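Local coordinates for phosphate ABC transporter, phosphate-binding protein (PDB 4Q8R) that probably captures phosphate with high affinity outside the cell and delivers it to an ABC-type phosphate transporter, at residues A[59-64]-A[207-212]. Sequence-based numbering, arbitrary orientation.
With ZN (zinc ion), chain F; PO4 (phosphate ion), chain B.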
loop_
_atom_site.group_PDB
_atom_site.type_symbol
_atom_site.label_atom_id
_atom_site.label_comp_id
_atom_site.label_asym_id
_atom_site.label_seq_id
_atom_site.Cartn_x
_atom_site.Cartn_y
_atom_site.Cartn_z
ATOM N N SER A 59 3.418 -0.296 -5.295
ATOM C CA SER A 59 2.100 -0.761 -4.823
ATOM C C SER A 59 0.990 -0.182 -5.703
ATOM O O SER A 59 -0.194 -0.036 -5.304
ATOM C CB SER A 59 1.918 -0.381 -3.380
ATOM O OG SER A 59 1.867 1.022 -3.219
ATOM N N ARG A 60 1.359 0.162 -6.937
ATOM C CA ARG A 60 0.407 0.536 -7.991
ATOM C C ARG A 60 0.967 -0.003 -9.301
ATOM O O ARG A 60 2.160 -0.368 -9.354
ATOM C CB ARG A 60 0.248 2.068 -8.122
ATOM C CG ARG A 60 1.548 2.804 -8.356
ATOM C CD ARG A 60 1.261 4.143 -8.968
ATOM N NE ARG A 60 2.397 5.033 -9.019
ATOM C CZ ARG A 60 3.272 5.085 -10.002
ATOM N NH1 ARG A 60 3.161 4.245 -11.042
ATOM N NH2 ARG A 60 4.225 6.010 -9.971
ATOM N N ASP A 61 0.151 -0.052 -10.332
ATOM C CA ASP A 61 0.689 -0.404 -11.620
ATOM C C ASP A 61 1.627 0.717 -12.122
ATOM O O ASP A 61 1.528 1.864 -11.694
ATOM C CB ASP A 61 -0.404 -0.594 -12.623
ATOM C CG ASP A 61 0.037 -1.422 -13.763
ATOM O OD1 ASP A 61 1.226 -1.827 -13.857
ATOM O OD2 ASP A 61 -0.803 -1.669 -14.591
ATOM N N LEU A 62 2.496 0.386 -13.055
ATOM C CA LEU A 62 3.350 1.401 -13.700
ATOM C C LEU A 62 2.524 2.294 -14.579
ATOM O O LEU A 62 1.503 1.868 -15.139
ATOM C CB LEU A 62 4.394 0.738 -14.596
ATOM C CG LEU A 62 5.450 -0.112 -13.930
ATOM C CD1 LEU A 62 6.519 -0.508 -14.935
ATOM C CD2 LEU A 62 6.053 0.700 -12.785
ATOM N N LYS A 63 2.977 3.525 -14.715
ATOM C CA LYS A 63 2.441 4.417 -15.745
ATOM C C LYS A 63 3.108 4.064 -17.070
ATOM O O LYS A 63 4.210 3.515 -17.100
ATOM C CB LYS A 63 2.707 5.847 -15.360
ATOM C CG LYS A 63 2.071 6.261 -14.007
ATOM C CD LYS A 63 2.643 7.591 -13.556
ATOM C CE LYS A 63 2.224 8.053 -12.162
ATOM N NZ LYS A 63 1.329 9.207 -12.260
ATOM N N GLY A 64 2.439 4.386 -18.165
ATOM C CA GLY A 64 2.947 4.070 -19.505
ATOM C C GLY A 64 4.365 4.609 -19.703
ATOM O O GLY A 64 5.232 3.982 -20.315
ATOM N N PRO A 207 -2.005 -4.296 -7.048
ATOM C CA PRO A 207 -0.833 -5.211 -7.034
ATOM C C PRO A 207 0.354 -4.652 -6.261
ATOM O O PRO A 207 0.534 -3.425 -6.114
ATOM C CB PRO A 207 -0.456 -5.301 -8.523
ATOM C CG PRO A 207 -0.804 -3.900 -9.064
ATOM C CD PRO A 207 -2.139 -3.606 -8.343
ATOM N N PHE A 208 1.207 -5.568 -5.819
ATOM C CA PHE A 208 2.590 -5.314 -5.446
ATOM C C PHE A 208 3.450 -5.778 -6.596
ATOM O O PHE A 208 3.305 -6.934 -7.036
ATOM C CB PHE A 208 2.992 -6.018 -4.173
ATOM C CG PHE A 208 2.456 -5.429 -2.881
ATOM C CD1 PHE A 208 1.654 -4.261 -2.812
ATOM C CD2 PHE A 208 2.812 -6.030 -1.661
ATOM C CE1 PHE A 208 1.239 -3.762 -1.588
ATOM C CE2 PHE A 208 2.425 -5.505 -0.461
ATOM C CZ PHE A 208 1.628 -4.364 -0.411
ATOM N N LEU A 209 4.301 -4.871 -7.095
ATOM C CA LEU A 209 5.208 -5.145 -8.207
ATOM C C LEU A 209 6.639 -4.972 -7.809
ATOM O O LEU A 209 7.002 -4.040 -7.055
ATOM C CB LEU A 209 4.928 -4.211 -9.404
ATOM C CG LEU A 209 3.525 -4.128 -9.959
ATOM C CD1 LEU A 209 3.451 -3.046 -11.028
ATOM C CD2 LEU A 209 3.065 -5.491 -10.452
ATOM N N ALA A 210 7.485 -5.892 -8.303
ATOM C CA ALA A 210 8.903 -5.703 -8.362
ATOM C C ALA A 210 9.183 -5.316 -9.828
ATOM O O ALA A 210 8.707 -6.029 -10.754
ATOM C CB ALA A 210 9.582 -7.037 -8.047
ATOM N N VAL A 211 9.904 -4.204 -10.047
ATOM C CA VAL A 211 10.175 -3.681 -11.329
ATOM C C VAL A 211 11.683 -3.497 -11.494
ATOM O O VAL A 211 12.410 -3.218 -10.547
ATOM C CB VAL A 211 9.416 -2.356 -11.651
ATOM C CG1 VAL A 211 7.927 -2.545 -11.476
ATOM C CG2 VAL A 211 9.940 -1.180 -10.805
ATOM N N TYR A 212 12.148 -3.715 -12.713
ATOM C CA TYR A 212 13.584 -3.757 -12.977
ATOM C C TYR A 212 13.793 -3.613 -14.490
ATOM O O TYR A 212 12.915 -3.892 -15.300
ATOM C CB TYR A 212 14.210 -5.065 -12.458
ATOM C CG TYR A 212 13.642 -6.302 -13.073
ATOM C CD1 TYR A 212 14.145 -6.801 -14.286
ATOM C CD2 TYR A 212 12.580 -6.971 -12.463
ATOM C CE1 TYR A 212 13.635 -7.934 -14.848
ATOM C CE2 TYR A 212 12.059 -8.157 -13.026
ATOM C CZ TYR A 212 12.589 -8.623 -14.222
ATOM O OH TYR A 212 12.096 -9.734 -14.844
HETATM ZN ZN ZN F . 1.877 -3.002 -15.364
HETATM P P PO4 B . 3.342 3.367 -0.997
HETATM O O1 PO4 B . 3.855 3.701 -2.407
HETATM O O2 PO4 B . 4.338 3.786 0.064
HETATM O O3 PO4 B . 1.942 3.932 -0.800
HETATM O O4 PO4 B . 3.157 1.814 -0.937
HETATM O O HOH W 1 0.914 -4.207 -14.526
#
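The Phe-208 ring meets Ser-59 obliquely, CE1 lying 3.9 Å from Ser-59 CB. The other flat group, the Arg-60 guanidinium, has Lys-63 CE over one face, displaced toward the rim, and Leu-62 CA at its in-plane edge. Its NH1 donates to Asp-61 O over 3.0 Å, only 5° out of the guanidinium plane, and also forms a salt bridge with Glu-66; Ser-42 OG accepts a hydrogen bond from NH2. Partners at both terminal nitrogens hold the group's orientation. Across the contact, the Leu-209 side chain heads toward the loop from CB, and its CD1 lies 3.4 Å from Arg-60 O, a buried carbonyl with no polar partner. Asp-61 OD1 binds the zinc ion at 2.0 Å, its side chain swung away from the backbone N (chi1 -159°); Glu-73 OE2 and a water also bind the metal, and a weak bond from Leu-62 N reaches OD1. Farther along, Leu-62 CD2 and Val-211 CG1 touch at 4.0 Å. No hydrogen bond links the segments, although Ser-59 CA lies 3.3 Å from Pro-207 O. At the other end, Ser-59 OG donates to phosphate O4 over 2.7 Å, alongside Ser-11, Ser-41 and Thr-131: a hydroxyl-rich anion site characteristic of periplasmic-type phosphate-binding proteins.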